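Local coordinates for protein flagellar assembly factor FliW (Geobacillus thermodenitrificans, PDB 5DMD) that probably acts as an antagonist of the translational repressor CsrA, binding it to relieve repression of flagellin synthesis, and also binds flagellin during flagellum assembly, at residues D100-T105 / R137-K142; Q81-G86 / K119-Q124. The protein carries 1 engineered substitution. All blocks are in the same frame, centred on the assembly; numbering follows the deposited sequence.

Contact 1: D100-T105 / R137-K142; sequences DPFDDT and RLFPEK
Thr105 O is gripped from two directions, by the backbone N of Leu138 at 3.1 Å in a nearly straight bond and by a water that donates to it. The same water donates to Asp103 O and accepts from Phe139 N, so one molecule stitches the 3-10 turn 102-104 to the chain beyond strand 136-137.

Arg137 carries the ionic half of the contact. NH1 donates almost straight to Asp104 OD1 at 3.0 Å; OD1 lies in the guanidinium plane, but NH1 stands above the carboxylate plane, 41° out of it. NH2 forms a longer salt bridge with Asp103 OD2 at 3.5 Å. The chain bends at chi3 (58°), which turns the guanidinium back over its own segment: NE donates to Phe139 O at 2.9 Å and NH2 to Pro140 O at 3.0 Å. Arginine suits the place because its three nitrogens, spread over a flat group, serve Asp104 and the carbonyls of Phe139 and Pro140 together. Glu141 OE2 lies over one guanidinium face and the bridging water over the opposite one, and a second water links NH1 to Asp104 O.

Beside this polar cluster, Phe102 CE1 comes within 3.8 Å of Phe139 CE2, at the edge of the Phe139 ring; the two planes are steeply inclined, and Phe45 meets Phe102 as well. Deeper in, Thr105 and Leu138 are buried against Leu96 of strand 90-97. Phe102 O takes both Thr105 OG1, at 2.7 Å, and Thr105 N, which together close the turn.

The arrangement is a salt-bridge network, firm between Arg137 and Asp104 and Asp103, with Glu141 a long-range charge partner and Lys142 a doubtful member; it ties the loop between antiparallel strands 90-97 and 106-116 to the C-terminal tail of FliW.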
loop_
_atom_site.group_PDB
_atom_site.type_symbol
_atom_site.label_atom_id
_atom_site.label_comp_id
_atom_site.label_asym_id
_atom_site.label_seq_id
_atom_site.Cartn_x
_atom_site.Cartn_y
_atom_site.Cartn_z
ATOM N N ASP A 100 9.761 15.878 4.845
ATOM C CA ASP A 100 10.205 16.607 6.034
ATOM C C ASP A 100 9.997 18.092 5.771
ATOM O O ASP A 100 10.647 18.652 4.868
ATOM C CB ASP A 100 11.681 16.329 6.323
ATOM C CG ASP A 100 12.040 16.547 7.780
ATOM O OD1 ASP A 100 11.119 16.740 8.601
ATOM O OD2 ASP A 100 13.245 16.524 8.105
ATOM N N PRO A 101 9.100 18.774 6.495
ATOM C CA PRO A 101 8.294 18.272 7.613
ATOM C C PRO A 101 7.201 17.329 7.144
ATOM O O PRO A 101 6.850 17.322 5.966
ATOM C CB PRO A 101 7.712 19.554 8.218
ATOM C CG PRO A 101 7.654 20.546 7.087
ATOM C CD PRO A 101 8.621 20.083 6.016
ATOM N N PHE A 102 6.648 16.529 8.058
ATOM C CA PHE A 102 5.697 15.500 7.657
ATOM C C PHE A 102 4.465 16.088 6.980
ATOM O O PHE A 102 3.825 15.408 6.170
ATOM C CB PHE A 102 5.258 14.670 8.861
ATOM C CG PHE A 102 4.306 13.571 8.503
ATOM C CD1 PHE A 102 2.979 13.628 8.898
ATOM C CD2 PHE A 102 4.737 12.493 7.757
ATOM C CE1 PHE A 102 2.107 12.622 8.555
ATOM C CE2 PHE A 102 3.868 11.483 7.412
ATOM C CZ PHE A 102 2.554 11.548 7.808
ATOM N N ASP A 103 4.120 17.341 7.287
ATOM C CA ASP A 103 2.895 17.938 6.775
ATOM C C ASP A 103 2.941 18.180 5.273
ATOM O O ASP A 103 1.924 18.577 4.701
ATOM C CB ASP A 103 2.636 19.267 7.489
ATOM C CG ASP A 103 1.216 19.748 7.323
ATOM O OD1 ASP A 103 0.315 19.077 7.862
ATOM O OD2 ASP A 103 1.004 20.794 6.663
ATOM N N ASP A 104 4.083 17.972 4.621
ATOM C CA ASP A 104 4.188 18.064 3.171
ATOM C C ASP A 104 4.085 16.700 2.500
ATOM O O ASP A 104 4.303 16.590 1.290
ATOM C CB ASP A 104 5.496 18.754 2.775
ATOM C CG ASP A 104 5.493 20.236 3.094
ATOM O OD1 ASP A 104 4.402 20.795 3.353
ATOM O OD2 ASP A 104 6.590 20.837 3.103
ATOM N N THR A 105 3.768 15.658 3.267
ATOM C CA THR A 105 3.707 14.307 2.723
ATOM C C THR A 105 2.551 14.186 1.733
ATOM O O THR A 105 1.489 14.797 1.904
ATOM C CB THR A 105 3.531 13.318 3.872
ATOM O OG1 THR A 105 4.728 13.319 4.666
ATOM C CG2 THR A 105 3.236 11.899 3.384
ATOM N N ARG A 137 -1.484 15.877 -1.578
ATOM C CA ARG A 137 -1.166 16.236 -0.199
ATOM C C ARG A 137 -2.161 15.632 0.786
ATOM O O ARG A 137 -3.378 15.689 0.590
ATOM C CB ARG A 137 -1.161 17.757 -0.008
ATOM C CG ARG A 137 0.062 18.485 -0.540
ATOM C CD ARG A 137 -0.043 20.008 -0.313
ATOM N NE ARG A 137 -0.201 20.346 1.098
ATOM C CZ ARG A 137 0.807 20.551 1.936
ATOM N NH1 ARG A 137 2.067 20.422 1.547
ATOM N NH2 ARG A 137 0.546 20.869 3.202
ATOM N N LEU A 138 -1.625 15.099 1.887
ATOM C CA LEU A 138 -2.466 14.625 2.982
ATOM C C LEU A 138 -3.063 15.775 3.777
ATOM O O LEU A 138 -4.078 15.591 4.452
ATOM C CB LEU A 138 -1.652 13.751 3.937
ATOM C CG LEU A 138 -1.525 12.264 3.606
ATOM C CD1 LEU A 138 -0.804 12.032 2.280
ATOM C CD2 LEU A 138 -0.789 11.568 4.745
ATOM N N PHE A 139 -2.425 16.942 3.759
ATOM C CA PHE A 139 -2.827 18.057 4.598
ATOM C C PHE A 139 -3.043 19.302 3.753
ATOM O O PHE A 139 -2.408 19.470 2.705
ATOM C CB PHE A 139 -1.744 18.360 5.650
ATOM C CG PHE A 139 -1.419 17.183 6.527
ATOM C CD1 PHE A 139 -2.147 16.939 7.683
ATOM C CD2 PHE A 139 -0.385 16.330 6.203
ATOM C CE1 PHE A 139 -1.853 15.851 8.487
ATOM C CE2 PHE A 139 -0.085 15.239 7.002
ATOM C CZ PHE A 139 -0.820 15.002 8.147
ATOM N N PRO A 140 -3.933 20.192 4.180
ATOM C CA PRO A 140 -4.108 21.446 3.443
ATOM C C PRO A 140 -2.825 22.266 3.451
ATOM O O PRO A 140 -1.930 22.075 4.273
ATOM C CB PRO A 140 -5.235 22.158 4.200
ATOM C CG PRO A 140 -5.234 21.546 5.556
ATOM C CD PRO A 140 -4.776 20.129 5.387
ATOM N N GLU A 141 -2.726 23.168 2.489
ATOM C CA GLU A 141 -1.568 24.044 2.423
ATOM C C GLU A 141 -1.560 24.990 3.622
ATOM O O GLU A 141 -2.604 25.507 4.026
ATOM C CB GLU A 141 -1.639 24.853 1.131
ATOM C CG GLU A 141 -1.296 24.053 -0.119
ATOM C CD GLU A 141 0.191 23.776 -0.253
ATOM O OE1 GLU A 141 0.605 23.256 -1.311
ATOM O OE2 GLU A 141 0.953 24.089 0.685
ATOM N N LYS A 142 -0.384 25.195 4.222
ATOM C CA LYS A 142 -0.290 26.198 5.275
ATOM C C LYS A 142 0.387 27.484 4.841
ATOM O O LYS A 142 0.082 28.535 5.399
ATOM C CB LYS A 142 0.456 25.690 6.509
ATOM C CG LYS A 142 -0.273 24.673 7.350
ATOM C CD LYS A 142 0.480 24.516 8.658
ATOM C CE LYS A 142 1.801 23.824 8.446
ATOM N NZ LYS A 142 1.609 22.381 8.270
HETATM O O HOH W 1 0.450 17.257 2.857
HETATM O O HOH W 2 3.599 19.216 -0.412
#

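Contact 2: Q81-G86 / K119-Q124; sequences QLQITG and KRLGKQ
Leu82 lays its CD2 methyl across strand 121-124, 3.8 Å from Leu121 CB, while CD1 rests 4.0 Å from Lys123 CB. Between these two residues CD2 packs on the backbone of Gly122, 3.7 Å from its C atom, and a branched aliphatic residue suits the spot because its two methyls can spread along the strand. Val114 of strand 106-116 touches Leu82 too, joining it to the sheet.

On either side of this apolar patch a lysine meets a glutamine. Lys123 runs fully extended, its CG anti to the backbone N (chi1 180°), and this reach brings NZ to Gln81 OE1 at 2.8 Å, in the plane of the amide carbonyl. Thr78 OG1 of helix 76-81 is a second partner of the ammonium. Lys119 is folded instead, bent at chi2, chi3 and chi4, and its NZ donates to Gln83 OE1 at 2.8 Å from a position tilted 31° off the carbonyl plane. A water accepts from the same NZ and donates to Gln83 O, so both the side chain and the backbone of Gln83 are tied to this lysine.

Gln83 has positive phi in a Schellman motif that ends helix 76-81. Across from it, Arg120 and Leu121 form a G1 beta bulge facing Asn116, whose ND2 also bonds Leu82 O. The contact therefore seats the C-terminal end of helix 76-81 on strand 121-124: nonpolar carbon fills the middle, and at the ends the amide oxygens probably satisfy the lysine ammonium groups by dipole rather than by opposite charge in these two bonds.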
loop_
_atom_site.group_PDB
_atom_site.type_symbol
_atom_site.label_atom_id
_atom_site.label_comp_id
_atom_site.label_asym_id
_atom_site.label_seq_id
_atom_site.Cartn_x
_atom_site.Cartn_y
_atom_site.Cartn_z
ATOM N N GLN A 81 -7.796 -11.893 -10.586
ATOM C CA GLN A 81 -6.484 -12.265 -10.064
ATOM C C GLN A 81 -6.494 -12.350 -8.546
ATOM O O GLN A 81 -5.822 -13.208 -7.960
ATOM C CB GLN A 81 -5.440 -11.237 -10.501
ATOM C CG GLN A 81 -4.974 -11.382 -11.935
ATOM C CD GLN A 81 -4.227 -10.155 -12.436
ATOM O OE1 GLN A 81 -4.447 -9.040 -11.965
ATOM N NE2 GLN A 81 -3.329 -10.363 -13.396
ATOM N N LEU A 82 -7.223 -11.448 -7.893
ATOM C CA LEU A 82 -7.260 -11.392 -6.442
ATOM C C LEU A 82 -8.453 -12.128 -5.850
ATOM O O LEU A 82 -8.647 -12.080 -4.628
ATOM C CB LEU A 82 -7.291 -9.936 -5.995
ATOM C CG LEU A 82 -6.036 -9.148 -6.329
ATOM C CD1 LEU A 82 -6.175 -7.751 -5.819
ATOM C CD2 LEU A 82 -4.779 -9.788 -5.737
ATOM N N GLN A 83 -9.255 -12.789 -6.688
ATOM C CA GLN A 83 -10.416 -13.573 -6.241
ATOM C C GLN A 83 -11.390 -12.746 -5.402
ATOM O O GLN A 83 -11.894 -13.200 -4.373
ATOM C CB GLN A 83 -9.996 -14.865 -5.534
ATOM C CG GLN A 83 -9.053 -15.714 -6.378
ATOM C CD GLN A 83 -8.908 -17.132 -5.865
ATOM O OE1 GLN A 83 -8.961 -17.376 -4.660
ATOM N NE2 GLN A 83 -8.721 -18.076 -6.781
ATOM N N ILE A 84 -11.674 -11.530 -5.854
ATOM C CA ILE A 84 -12.520 -10.595 -5.118
ATOM C C ILE A 84 -13.964 -10.787 -5.562
ATOM O O ILE A 84 -14.275 -10.683 -6.755
ATOM C CB ILE A 84 -12.063 -9.145 -5.340
ATOM C CG1 ILE A 84 -10.696 -8.901 -4.694
ATOM C CG2 ILE A 84 -13.086 -8.164 -4.783
ATOM C CD1 ILE A 84 -9.974 -7.688 -5.230
ATOM N N THR A 85 -14.852 -11.065 -4.601
ATOM C CA THR A 85 -16.280 -11.210 -4.874
ATOM C C THR A 85 -17.079 -9.969 -4.507
ATOM O O THR A 85 -18.186 -9.782 -5.024
ATOM C CB THR A 85 -16.861 -12.389 -4.077
ATOM O OG1 THR A 85 -16.853 -12.075 -2.678
ATOM C CG2 THR A 85 -16.023 -13.639 -4.296
ATOM N N GLY A 86 -16.548 -9.130 -3.629
ATOM C CA GLY A 86 -17.243 -7.950 -3.152
ATOM C C GLY A 86 -16.294 -7.151 -2.293
ATOM O O GLY A 86 -15.182 -7.591 -1.985
ATOM N N LYS A 119 -7.590 -14.361 1.521
ATOM C CA LYS A 119 -6.854 -15.175 0.565
ATOM C C LYS A 119 -5.367 -14.841 0.544
ATOM O O LYS A 119 -4.597 -15.547 -0.120
ATOM C CB LYS A 119 -7.430 -14.983 -0.842
ATOM C CG LYS A 119 -8.829 -15.584 -1.008
ATOM C CD LYS A 119 -8.864 -17.055 -0.590
ATOM C CE LYS A 119 -9.721 -17.915 -1.517
ATOM N NZ LYS A 119 -10.597 -17.107 -2.413
ATOM N N ARG A 120 -4.958 -13.777 1.238
ATOM C CA ARG A 120 -3.549 -13.383 1.317
ATOM C C ARG A 120 -2.947 -13.101 -0.060
ATOM O O ARG A 120 -1.827 -13.526 -0.364
ATOM C CB ARG A 120 -2.714 -14.421 2.080
ATOM C CG ARG A 120 -3.112 -14.637 3.525
ATOM C CD ARG A 120 -3.117 -13.355 4.330
ATOM N NE ARG A 120 -2.831 -13.632 5.732
ATOM C CZ ARG A 120 -3.721 -13.540 6.712
ATOM N NH1 ARG A 120 -4.969 -13.163 6.482
ATOM N NH2 ARG A 120 -3.350 -13.841 7.956
ATOM N N LEU A 121 -3.695 -12.393 -0.906
ATOM C CA LEU A 121 -3.246 -12.046 -2.248
ATOM C C LEU A 121 -3.252 -10.533 -2.433
ATOM O O LEU A 121 -4.215 -9.860 -2.056
ATOM C CB LEU A 121 -4.192 -12.645 -3.291
ATOM C CG LEU A 121 -4.343 -14.163 -3.324
ATOM C CD1 LEU A 121 -5.527 -14.552 -4.222
ATOM C CD2 LEU A 121 -3.062 -14.828 -3.807
ATOM N N GLY A 122 -2.204 -10.003 -3.069
ATOM C CA GLY A 122 -2.069 -8.566 -3.230
ATOM C C GLY A 122 -1.663 -8.175 -4.639
ATOM O O GLY A 122 -1.077 -8.961 -5.382
ATOM N N LYS A 123 -1.986 -6.931 -4.989
ATOM C CA LYS A 123 -1.575 -6.346 -6.256
ATOM C C LYS A 123 -1.466 -4.843 -6.067
ATOM O O LYS A 123 -2.267 -4.251 -5.340
ATOM C CB LYS A 123 -2.611 -6.640 -7.353
ATOM C CG LYS A 123 -2.278 -6.062 -8.736
ATOM C CD LYS A 123 -3.296 -6.509 -9.782
ATOM C CE LYS A 123 -2.943 -5.949 -11.153
ATOM N NZ LYS A 123 -3.981 -6.291 -12.174
ATOM N N GLN A 124 -0.480 -4.221 -6.713
ATOM C CA GLN A 124 -0.504 -2.771 -6.879
ATOM C C GLN A 124 -1.139 -2.463 -8.225
ATOM O O GLN A 124 -0.587 -2.826 -9.272
ATOM C CB GLN A 124 0.882 -2.128 -6.780
ATOM C CG GLN A 124 0.793 -0.613 -6.961
ATOM C CD GLN A 124 2.042 0.136 -6.550
ATOM O OE1 GLN A 124 3.162 -0.361 -6.706
ATOM N NE2 GLN A 124 1.858 1.339 -6.024
HETATM O O HOH W 3 -12.085 -14.820 -2.438
#

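Overall arrangement
From the N terminus, the chain passes through a small two-stranded sheet, the first strands of the large sheet and helix 76-81 to residues 81-86, the first half of contact 2. Strand 90-97 then leads to residues 100-105, which open contact 1 before contact 2 is closed: strand 106-116 runs back to residues 119-124, and the chain goes on to residues 137-142, closing contact 1. The two closures thus cross rather than nest, with 32 residues between the segments of contact 2 and 31 between those of contact 1. Their centres lie 32 Å apart, on opposite sides of the chain's centre. Contact 2 ties the helix end to strand 121-124, whereas contact 1 joins the 90-97/106-116 connection to the C-terminal tail.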